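Local coordinates for protein chlorella virus DNA ligase-adenylate (PDB 1FVI) that probably seals nicks in DNA at the expense of ATP, passing through an enzyme-adenylate intermediate, at residues T3-A8 with R41-I46; E57-G62 with Y94-Y99. The protein carries 1 engineered substitution. One frame throughout, in Å; residues are numbered along the deposited sequence.

Contacts 1 and 2 sit in the same nucleotide-binding domain, on the same side of the chain's centre, with their centres about 14 Å apart and their nearest atoms about 5 Å apart, so they do not touch. They follow one another along the chain: contact 1 closes before helix 49-58, and contact 2 starts at the end of that helix. Both supply a residue to the AMP pocket. The side chain of Arg41 in contact 1 comes, nearest atom to nearest atom, within about 4 Å of the nucleotide and lies about 9 Å from that of Lys26, which carries AMP covalently; Phe97 of contact 2 lies against the adenine. The two contacts thus reach the ribose and the base of one ligand.

Contact 1 (T3-A8 with R41-I46); sequences TKPLLA and RTFKPI. With SO4 (sulfate ion), chain B.
Phe43 lays its ring under the backbone of Lys4: CA of Lys4 stands over one face, 4.1 Å from the ring centroid, a CH-pi contact. Beside it, Pro5 comes at the ring from the opposite direction and obliquely, with CD 3.6 Å from CE1 of Phe43. The same CD atom of Pro5 lies 3.6 Å from the carbonyl O of Arg41, so it touches both the Phe43 ring and the Arg41 backbone. Arg41 follows strand 38-39 as part of the Ser-Arg element, motif Ia, of ATP-dependent ligases, and it heads away from the phenylalanine. Its chain is bent at chi3 (-79°) and crosses the Leu7 side chain at about a right angle; CD1 of Leu7, oblique to the guanidinium, sits 3.9 Å from NH2 of Arg41. Past the leucine, the guanidinium holds a sulfate with two hydrogen bonds, NH1 of Arg41 to O4 and NH2 of Arg41 to O1 of the ion, each 3.1 Å and each bent to 139° at the hydrogen. Lys185 NZ is also hydrogen-bonded to this sulfate, which probably came from the crystallisation liquor; its position is consistent with a site for a phosphate of nicked DNA.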
ATOM      1  N   THR A   3       8.047  -3.815  22.423  1.00 22.25           N
ATOM      2  CA  THR A   3       8.610  -2.658  23.110  1.00 27.28           C
ATOM      3  C   THR A   3       8.663  -1.389  22.267  1.00 28.22           C
ATOM      4  O   THR A   3       8.687  -0.282  22.803  1.00 31.87           O
ATOM      5  CB  THR A   3      10.023  -2.953  23.714  1.00 38.01           C
ATOM      6  OG1 THR A   3      10.964  -3.228  22.667  1.00 45.98           O
ATOM      7  CG2 THR A   3       9.962  -4.142  24.677  1.00 39.49           C
ATOM      8  N   LYS A   4       8.735  -1.558  20.951  1.00 35.71           N
ATOM      9  CA  LYS A   4       8.771  -0.443  19.990  1.00 33.47           C
ATOM     10  C   LYS A   4       8.583  -1.070  18.612  1.00 30.67           C
ATOM     11  O   LYS A   4       8.957  -2.226  18.400  1.00 24.34           O
ATOM     12  CB  LYS A   4      10.084   0.361  20.078  1.00 27.36           C
ATOM     13  CG  LYS A   4      11.349  -0.421  19.839  1.00 30.07           C
ATOM     14  CD  LYS A   4      12.572   0.439  20.068  1.00 29.32           C
ATOM     15  CE  LYS A   4      12.621   0.894  21.515  1.00 51.87           C
ATOM     16  NZ  LYS A   4      13.797   1.765  21.825  1.00 68.70           N
ATOM     17  N   PRO A   5       8.007  -0.328  17.652  1.00 28.66           N
ATOM     18  CA  PRO A   5       7.818  -0.948  16.341  1.00 27.84           C
ATOM     19  C   PRO A   5       9.053  -1.341  15.524  1.00 24.48           C
ATOM     20  O   PRO A   5      10.178  -0.876  15.751  1.00 21.88           O
ATOM     21  CB  PRO A   5       6.906   0.052  15.621  1.00 19.59           C
ATOM     22  CG  PRO A   5       7.335   1.329  16.159  1.00 25.08           C
ATOM     23  CD  PRO A   5       7.498   1.053  17.648  1.00 27.99           C
ATOM     24  N   LEU A   6       8.821  -2.289  14.630  1.00 20.51           N
ATOM     25  CA  LEU A   6       9.832  -2.779  13.710  1.00 26.22           C
ATOM     26  C   LEU A   6       9.930  -1.728  12.580  1.00 25.66           C
ATOM     27  O   LEU A   6       8.914  -1.336  11.990  1.00 22.07           O
ATOM     28  CB  LEU A   6       9.369  -4.114  13.110  1.00 18.23           C
ATOM     29  CG  LEU A   6      10.312  -5.115  12.422  1.00 35.16           C
ATOM     30  CD1 LEU A   6       9.475  -5.940  11.455  1.00 20.22           C
ATOM     31  CD2 LEU A   6      11.480  -4.464  11.695  1.00 19.97           C
ATOM     32  N   LEU A   7      11.138  -1.239  12.323  1.00 24.58           N
ATOM     33  CA  LEU A   7      11.341  -0.266  11.261  1.00 20.36           C
ATOM     34  C   LEU A   7      12.189  -0.860  10.135  1.00 22.96           C
ATOM     35  O   LEU A   7      12.829  -1.901  10.291  1.00 25.02           O
ATOM     36  CB  LEU A   7      11.929   1.027  11.823  1.00 18.19           C
ATOM     37  CG  LEU A   7      11.025   1.647  12.890  1.00 21.34           C
ATOM     38  CD1 LEU A   7      11.710   2.861  13.488  1.00 28.64           C
ATOM     39  CD2 LEU A   7       9.654   2.021  12.291  1.00 23.69           C
ATOM     40  N   ALA A   8      12.135  -0.219   8.976  1.00 26.12           N
ATOM     41  CA  ALA A   8      12.837  -0.698   7.799  1.00 21.98           C
ATOM     42  C   ALA A   8      14.104   0.033   7.388  1.00 20.46           C
ATOM     43  O   ALA A   8      14.299   1.222   7.655  1.00 21.94           O
ATOM     44  CB  ALA A   8      11.854  -0.722   6.589  1.00 17.60           C
ATOM     45  N   ARG A  41       3.374   5.039  16.468  1.00 30.64           N
ATOM     46  CA  ARG A  41       4.784   4.653  16.405  1.00 28.80           C
ATOM     47  C   ARG A  41       5.601   5.109  17.603  1.00 27.25           C
ATOM     48  O   ARG A  41       6.606   4.489  17.934  1.00 29.53           O
ATOM     49  CB  ARG A  41       5.446   5.117  15.106  1.00 26.16           C
ATOM     50  CG  ARG A  41       5.587   6.598  14.922  1.00 40.43           C
ATOM     51  CD  ARG A  41       6.233   6.876  13.562  1.00 49.88           C
ATOM     52  NE  ARG A  41       7.685   6.681  13.571  1.00 54.83           N
ATOM     53  CZ  ARG A  41       8.377   6.107  12.592  1.00 31.44           C
ATOM     54  NH1 ARG A  41       7.752   5.644  11.521  1.00 29.03           N
ATOM     55  NH2 ARG A  41       9.702   6.074  12.647  1.00 24.62           N
ATOM     56  N   THR A  42       5.184   6.205  18.232  1.00 24.86           N
ATOM     57  CA  THR A  42       5.860   6.710  19.424  1.00 29.76           C
ATOM     58  C   THR A  42       5.332   5.947  20.646  1.00 32.02           C
ATOM     59  O   THR A  42       5.684   6.242  21.788  1.00 35.06           O
ATOM     60  CB  THR A  42       5.557   8.180  19.637  1.00 23.03           C
ATOM     61  OG1 THR A  42       4.171   8.333  19.980  1.00 27.26           O
ATOM     62  CG2 THR A  42       5.899   8.974  18.382  1.00 30.77           C
ATOM     63  N   PHE A  43       4.424   5.015  20.383  1.00 31.48           N
ATOM     64  CA  PHE A  43       3.817   4.177  21.399  1.00 40.20           C
ATOM     65  C   PHE A  43       2.901   4.872  22.396  1.00 46.84           C
ATOM     66  O   PHE A  43       2.624   4.362  23.487  1.00 48.10           O
ATOM     67  CB  PHE A  43       4.861   3.284  22.069  1.00 39.08           C
ATOM     68  CG  PHE A  43       4.929   1.911  21.473  1.00 44.67           C
ATOM     69  CD1 PHE A  43       4.573   1.708  20.138  1.00 28.76           C
ATOM     70  CD2 PHE A  43       5.258   0.809  22.260  1.00 42.81           C
ATOM     71  CE1 PHE A  43       4.534   0.431  19.601  1.00 31.66           C
ATOM     72  CE2 PHE A  43       5.221  -0.477  21.728  1.00 40.71           C
ATOM     73  CZ  PHE A  43       4.857  -0.667  20.396  1.00 36.63           C
ATOM     74  N   LYS A  44       2.417   6.039  21.994  1.00 43.25           N
ATOM     75  CA  LYS A  44       1.470   6.795  22.796  1.00 37.48           C
ATOM     76  C   LYS A  44       0.103   6.416  22.221  1.00 38.10           C
ATOM     77  O   LYS A  44      -0.010   6.067  21.042  1.00 36.89           O
ATOM     78  CB  LYS A  44       1.772   8.287  22.672  1.00 41.11           C
ATOM     79  CG  LYS A  44       3.095   8.670  23.364  1.00 40.91           C
ATOM     80  CD  LYS A  44       2.928   8.630  24.902  1.00 59.17           C
ATOM     81  CE  LYS A  44       4.245   8.573  25.686  1.00 43.83           C
ATOM     82  NZ  LYS A  44       4.789   7.187  25.818  1.00 56.03           N
ATOM     83  N   PRO A  45      -0.939   6.378  23.061  1.00 40.24           N
ATOM     84  CA  PRO A  45      -2.254   6.005  22.523  1.00 39.52           C
ATOM     85  C   PRO A  45      -2.780   6.857  21.362  1.00 38.34           C
ATOM     86  O   PRO A  45      -2.460   8.046  21.260  1.00 33.66           O
ATOM     87  CB  PRO A  45      -3.164   6.063  23.755  1.00 35.63           C
ATOM     88  CG  PRO A  45      -2.437   6.983  24.709  1.00 44.64           C
ATOM     89  CD  PRO A  45      -1.001   6.587  24.519  1.00 39.48           C
ATOM     90  N   ILE A  46      -3.516   6.197  20.461  1.00 29.61           N
ATOM     91  CA  ILE A  46      -4.152   6.821  19.292  1.00 31.87           C
ATOM     92  C   ILE A  46      -5.144   7.867  19.819  1.00 31.70           C
ATOM     93  O   ILE A  46      -6.011   7.552  20.637  1.00 31.41           O
ATOM     94  CB  ILE A  46      -4.911   5.753  18.450  1.00 22.11           C
ATOM     95  CG1 ILE A  46      -3.929   4.742  17.853  1.00 36.07           C
ATOM     96  CG2 ILE A  46      -5.740   6.384  17.373  1.00 22.90           C
ATOM     97  CD1 ILE A  46      -2.811   5.348  17.038  1.00 27.79           C
TER
HETATM   98  S   SO4 B 510      10.384   5.798   8.524  1.00 19.60           S
HETATM   99  O1  SO4 B 510      10.967   6.113   9.824  1.00 28.34           O
HETATM  100  O2  SO4 B 510      11.013   4.560   7.949  1.00 22.88           O
HETATM  101  O3  SO4 B 510      10.550   6.955   7.504  1.00 23.39           O
HETATM  102  O4  SO4 B 510       8.877   5.608   8.671  1.00 21.50           O

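Contact 2 (E57-G62 with Y94-Y99); sequences ELLPEG and YYWFDY. With AMP (adenosine monophosphate), chain C.
Leu59 meets two aromatic faces with its two methyls: CD1 of Leu59 lies over the Tyr94 ring, 3.8 Å from its centroid. CD2 of Leu59 lies over the six-membered ring of Trp96. Pro60 touches both Trp96 and Tyr99 obliquely, CG of Pro60 being 3.5 Å from CZ2 of Trp96. CB of Pro60 comes to 3.2 Å from OH of Tyr99. Trp96 in turn turns its rim toward a face of Tyr99, with CZ2 of Trp96 4.0 Å above the plane of the Tyr99 ring. That tyrosine offers its edge to the chain at Glu61, whose carbonyl O lies in the ring plane, 3.1 Å from CE1 of Tyr99. Tyr94, Trp96 and Tyr99 all carry CG anti to the backbone N (chi1 of Trp96 -174°), which sends their rings from strand 92-99 toward the extended connection 59-62.

In the nucleotidyltransferase fold this connection leads from helix 49-58 into strand 63-68, the antiparallel neighbour of strand 92-99. There Phe97 and Asp98 both face Asp64 in a classic beta bulge. Phe97 takes the other side of the sheet, where the adenine of AMP covers one face of its ring; CD2 of Phe97 is 3.6 Å from C6 of the nucleotide. Asp98 OD1 accepts the N-H of Tyr99 at 2.8 Å, on the anti side of the carboxylate and 34° out of its plane, while OD2 of Asp98 forms salt bridges with Arg165 and Arg111. Gly62, with a positive phi of 98°, ends the connection: its carbonyl O receives a CA-H...O contact from CA of Tyr99 at 3.4 Å. The Tyr94 hydroxyl is hydrogen-bonded to the carbonyl O of Ser32, and Met115 and Ile119 of helix 108-121 pack on Trp96.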
ATOM      1  N   GLU A  57     -11.083  -3.571  20.222  1.00 25.11           N
ATOM      2  CA  GLU A  57     -12.110  -4.603  20.369  1.00 32.76           C
ATOM      3  C   GLU A  57     -11.941  -5.665  19.273  1.00 41.07           C
ATOM      4  O   GLU A  57     -12.091  -6.869  19.528  1.00 39.41           O
ATOM      5  CB  GLU A  57     -13.525  -3.994  20.281  1.00 29.07           C
ATOM      6  CG  GLU A  57     -13.934  -3.153  21.496  1.00 48.87           C
ATOM      7  CD  GLU A  57     -15.229  -2.338  21.300  1.00 64.10           C
ATOM      8  OE1 GLU A  57     -15.898  -2.461  20.243  1.00 67.15           O
ATOM      9  OE2 GLU A  57     -15.573  -1.556  22.217  1.00 54.06           O
ATOM     10  N   LEU A  58     -11.579  -5.210  18.071  1.00 39.19           N
ATOM     11  CA  LEU A  58     -11.403  -6.082  16.910  1.00 25.16           C
ATOM     12  C   LEU A  58     -10.096  -6.862  16.830  1.00 20.00           C
ATOM     13  O   LEU A  58     -10.089  -8.052  16.524  1.00 23.52           O
ATOM     14  CB  LEU A  58     -11.555  -5.259  15.623  1.00 33.75           C
ATOM     15  CG  LEU A  58     -12.802  -5.364  14.738  1.00 24.43           C
ATOM     16  CD1 LEU A  58     -14.064  -5.490  15.546  1.00 33.54           C
ATOM     17  CD2 LEU A  58     -12.864  -4.142  13.869  1.00 34.17           C
ATOM     18  N   LEU A  59      -8.989  -6.202  17.119  1.00 19.49           N
ATOM     19  CA  LEU A  59      -7.695  -6.848  16.980  1.00 26.22           C
ATOM     20  C   LEU A  59      -7.145  -7.568  18.194  1.00 29.48           C
ATOM     21  O   LEU A  59      -7.373  -7.146  19.333  1.00 26.27           O
ATOM     22  CB  LEU A  59      -6.658  -5.821  16.519  1.00 26.72           C
ATOM     23  CG  LEU A  59      -6.853  -5.079  15.192  1.00 27.17           C
ATOM     24  CD1 LEU A  59      -5.858  -3.923  15.140  1.00 20.24           C
ATOM     25  CD2 LEU A  59      -6.651  -6.034  14.014  1.00 28.84           C
ATOM     26  N   PRO A  60      -6.424  -8.686  17.962  1.00 27.40           N
ATOM     27  CA  PRO A  60      -5.833  -9.442  19.064  1.00 27.65           C
ATOM     28  C   PRO A  60      -4.593  -8.699  19.516  1.00 24.92           C
ATOM     29  O   PRO A  60      -3.988  -7.947  18.742  1.00 24.83           O
ATOM     30  CB  PRO A  60      -5.477 -10.778  18.413  1.00 22.06           C
ATOM     31  CG  PRO A  60      -5.173 -10.383  17.016  1.00 21.16           C
ATOM     32  CD  PRO A  60      -6.302  -9.445  16.704  1.00 19.82           C
ATOM     33  N   GLU A  61      -4.259  -8.859  20.789  1.00 24.83           N
ATOM     34  CA  GLU A  61      -3.087  -8.231  21.381  1.00 26.99           C
ATOM     35  C   GLU A  61      -1.838  -8.602  20.551  1.00 22.91           C
ATOM     36  O   GLU A  61      -1.662  -9.760  20.169  1.00 23.79           O
ATOM     37  CB  GLU A  61      -2.963  -8.733  22.830  1.00 20.09           C
ATOM     38  CG  GLU A  61      -1.699  -8.314  23.553  1.00 24.81           C
ATOM     39  CD  GLU A  61      -1.681  -6.854  23.962  1.00 26.69           C
ATOM     40  OE1 GLU A  61      -2.711  -6.160  23.804  1.00 27.85           O
ATOM     41  OE2 GLU A  61      -0.622  -6.412  24.462  1.00 35.01           O
ATOM     42  N   GLY A  62      -0.997  -7.619  20.240  1.00 23.06           N
ATOM     43  CA  GLY A  62       0.195  -7.901  19.453  1.00 23.63           C
ATOM     44  C   GLY A  62       0.069  -7.609  17.960  1.00 27.82           C
ATOM     45  O   GLY A  62       0.996  -7.863  17.177  1.00 19.31           O
ATOM     46  N   TYR A  94      -7.806  -0.660   8.264  1.00 33.97           N
ATOM     47  CA  TYR A  94      -6.631  -1.008   9.038  1.00 32.26           C
ATOM     48  C   TYR A  94      -5.967  -2.170   8.325  1.00 29.71           C
ATOM     49  O   TYR A  94      -6.538  -3.265   8.238  1.00 26.75           O
ATOM     50  CB  TYR A  94      -6.986  -1.389  10.474  1.00 20.95           C
ATOM     51  CG  TYR A  94      -5.770  -1.776  11.283  1.00 19.54           C
ATOM     52  CD1 TYR A  94      -4.956  -0.806  11.867  1.00 23.26           C
ATOM     53  CD2 TYR A  94      -5.440  -3.119  11.476  1.00 20.95           C
ATOM     54  CE1 TYR A  94      -3.838  -1.163  12.635  1.00 21.32           C
ATOM     55  CE2 TYR A  94      -4.325  -3.493  12.242  1.00 19.51           C
ATOM     56  CZ  TYR A  94      -3.541  -2.510  12.818  1.00 17.06           C
ATOM     57  OH  TYR A  94      -2.490  -2.880  13.607  1.00 22.00           O
ATOM     58  N   TYR A  95      -4.810  -1.891   7.727  1.00 20.58           N
ATOM     59  CA  TYR A  95      -4.043  -2.911   7.029  1.00 22.06           C
ATOM     60  C   TYR A  95      -3.212  -3.602   8.110  1.00 24.03           C
ATOM     61  O   TYR A  95      -2.279  -3.006   8.666  1.00 21.41           O
ATOM     62  CB  TYR A  95      -3.129  -2.265   5.985  1.00 25.36           C
ATOM     63  CG  TYR A  95      -3.850  -1.618   4.813  1.00 31.34           C
ATOM     64  CD1 TYR A  95      -4.206  -0.270   4.847  1.00 27.97           C
ATOM     65  CD2 TYR A  95      -4.142  -2.351   3.651  1.00 27.81           C
ATOM     66  CE1 TYR A  95      -4.832   0.344   3.752  1.00 33.31           C
ATOM     67  CE2 TYR A  95      -4.764  -1.749   2.551  1.00 25.64           C
ATOM     68  CZ  TYR A  95      -5.103  -0.398   2.614  1.00 38.74           C
ATOM     69  OH  TYR A  95      -5.697   0.220   1.537  1.00 50.19           O
ATOM     70  N   TRP A  96      -3.594  -4.836   8.427  1.00 20.43           N
ATOM     71  CA  TRP A  96      -2.948  -5.633   9.469  1.00 17.84           C
ATOM     72  C   TRP A  96      -1.849  -6.459   8.853  1.00 14.23           C
ATOM     73  O   TRP A  96      -2.122  -7.451   8.187  1.00 19.98           O
ATOM     74  CB  TRP A  96      -4.011  -6.532  10.099  1.00 25.25           C
ATOM     75  CG  TRP A  96      -3.603  -7.346  11.311  1.00 25.61           C
ATOM     76  CD1 TRP A  96      -2.481  -7.199  12.069  1.00 21.17           C
ATOM     77  CD2 TRP A  96      -4.319  -8.469  11.860  1.00 25.75           C
ATOM     78  NE1 TRP A  96      -2.444  -8.169  13.046  1.00 26.77           N
ATOM     79  CE2 TRP A  96      -3.556  -8.962  12.940  1.00 28.36           C
ATOM     80  CE3 TRP A  96      -5.528  -9.110  11.533  1.00 25.54           C
ATOM     81  CZ2 TRP A  96      -3.954 -10.074  13.699  1.00 23.29           C
ATOM     82  CZ3 TRP A  96      -5.927 -10.216  12.291  1.00 28.16           C
ATOM     83  CH2 TRP A  96      -5.133 -10.683  13.362  1.00 21.03           C
ATOM     84  N   PHE A  97      -0.602  -6.052   9.067  1.00 22.03           N
ATOM     85  CA  PHE A  97       0.516  -6.772   8.470  1.00 18.10           C
ATOM     86  C   PHE A  97       1.389  -7.654   9.366  1.00 25.95           C
ATOM     87  O   PHE A  97       2.227  -8.407   8.853  1.00 24.41           O
ATOM     88  CB  PHE A  97       1.375  -5.829   7.610  1.00 16.37           C
ATOM     89  CG  PHE A  97       1.886  -4.613   8.334  1.00 21.06           C
ATOM     90  CD1 PHE A  97       2.770  -4.739   9.424  1.00 23.68           C
ATOM     91  CD2 PHE A  97       1.581  -3.340   7.861  1.00 15.13           C
ATOM     92  CE1 PHE A  97       3.349  -3.616  10.021  1.00 16.98           C
ATOM     93  CE2 PHE A  97       2.153  -2.198   8.446  1.00 19.29           C
ATOM     94  CZ  PHE A  97       3.042  -2.331   9.529  1.00 20.13           C
ATOM     95  N   ASP A  98       1.210  -7.561  10.686  1.00 22.04           N
ATOM     96  CA  ASP A  98       1.981  -8.387  11.605  1.00 21.18           C
ATOM     97  C   ASP A  98       1.204  -8.709  12.873  1.00 19.89           C
ATOM     98  O   ASP A  98       0.242  -8.027  13.215  1.00 16.08           O
ATOM     99  CB  ASP A  98       3.343  -7.757  11.933  1.00 13.71           C
ATOM    100  CG  ASP A  98       4.440  -8.797  12.126  1.00 19.02           C
ATOM    101  OD1 ASP A  98       4.137 -10.009  12.213  1.00 22.73           O
ATOM    102  OD2 ASP A  98       5.623  -8.399  12.193  1.00 25.28           O
ATOM    103  N   TYR A  99       1.657  -9.750  13.563  1.00 26.66           N
ATOM    104  CA  TYR A  99       1.022 -10.259  14.775  1.00 25.43           C
ATOM    105  C   TYR A  99       2.067 -10.958  15.626  1.00 21.43           C
ATOM    106  O   TYR A  99       2.512 -12.056  15.268  1.00 25.03           O
ATOM    107  CB  TYR A  99      -0.025 -11.308  14.369  1.00 24.35           C
ATOM    108  CG  TYR A  99      -0.864 -11.870  15.494  1.00 26.26           C
ATOM    109  CD1 TYR A  99      -1.067 -11.145  16.674  1.00 20.37           C
ATOM    110  CD2 TYR A  99      -1.531 -13.087  15.342  1.00 29.18           C
ATOM    111  CE1 TYR A  99      -1.920 -11.611  17.667  1.00 27.88           C
ATOM    112  CE2 TYR A  99      -2.390 -13.562  16.326  1.00 28.40           C
ATOM    113  CZ  TYR A  99      -2.582 -12.813  17.484  1.00 35.52           C
ATOM    114  OH  TYR A  99      -3.460 -13.249  18.446  1.00 40.21           O
TER
HETATM  115  P   AMP C 501       8.256   5.315   3.517  1.00 23.67           P
HETATM  116  O1P AMP C 501       9.651   5.749   3.478  1.00 21.05           O
HETATM  117  O3P AMP C 501       7.578   6.661   4.004  1.00 17.52           O
HETATM  118  O5' AMP C 501       8.029   4.403   4.693  1.00 18.40           O
HETATM  119  C5' AMP C 501       6.628   3.958   5.045  1.00 19.72           C
HETATM  120  C4' AMP C 501       6.448   3.687   6.522  1.00 24.34           C
HETATM  121  O4' AMP C 501       5.261   2.899   6.640  1.00 22.47           O
HETATM  122  C3' AMP C 501       7.594   2.861   7.152  1.00 20.20           C
HETATM  123  O3' AMP C 501       7.944   3.257   8.478  1.00 17.16           O
HETATM  124  C2' AMP C 501       7.056   1.474   7.231  1.00 21.56           C
HETATM  125  O2' AMP C 501       7.602   0.798   8.358  1.00 17.19           O
HETATM  126  C1' AMP C 501       5.527   1.654   7.241  1.00 18.64           C
HETATM  127  N9  AMP C 501       4.878   0.621   6.457  1.00 22.22           N
HETATM  128  C8  AMP C 501       3.942   0.865   5.477  1.00 12.72           C
HETATM  129  N7  AMP C 501       3.539  -0.252   4.941  1.00 14.29           N
HETATM  130  C5  AMP C 501       4.216  -1.286   5.572  1.00 16.16           C
HETATM  131  C6  AMP C 501       4.200  -2.682   5.426  1.00 12.79           C
HETATM  132  N6  AMP C 501       3.416  -3.314   4.522  1.00 17.77           N
HETATM  133  N1  AMP C 501       5.017  -3.375   6.239  1.00 19.40           N
HETATM  134  C2  AMP C 501       5.777  -2.753   7.113  1.00 11.23           C
HETATM  135  N3  AMP C 501       5.895  -1.446   7.359  1.00 15.01           N
HETATM  136  C4  AMP C 501       5.077  -0.713   6.549  1.00 17.68           C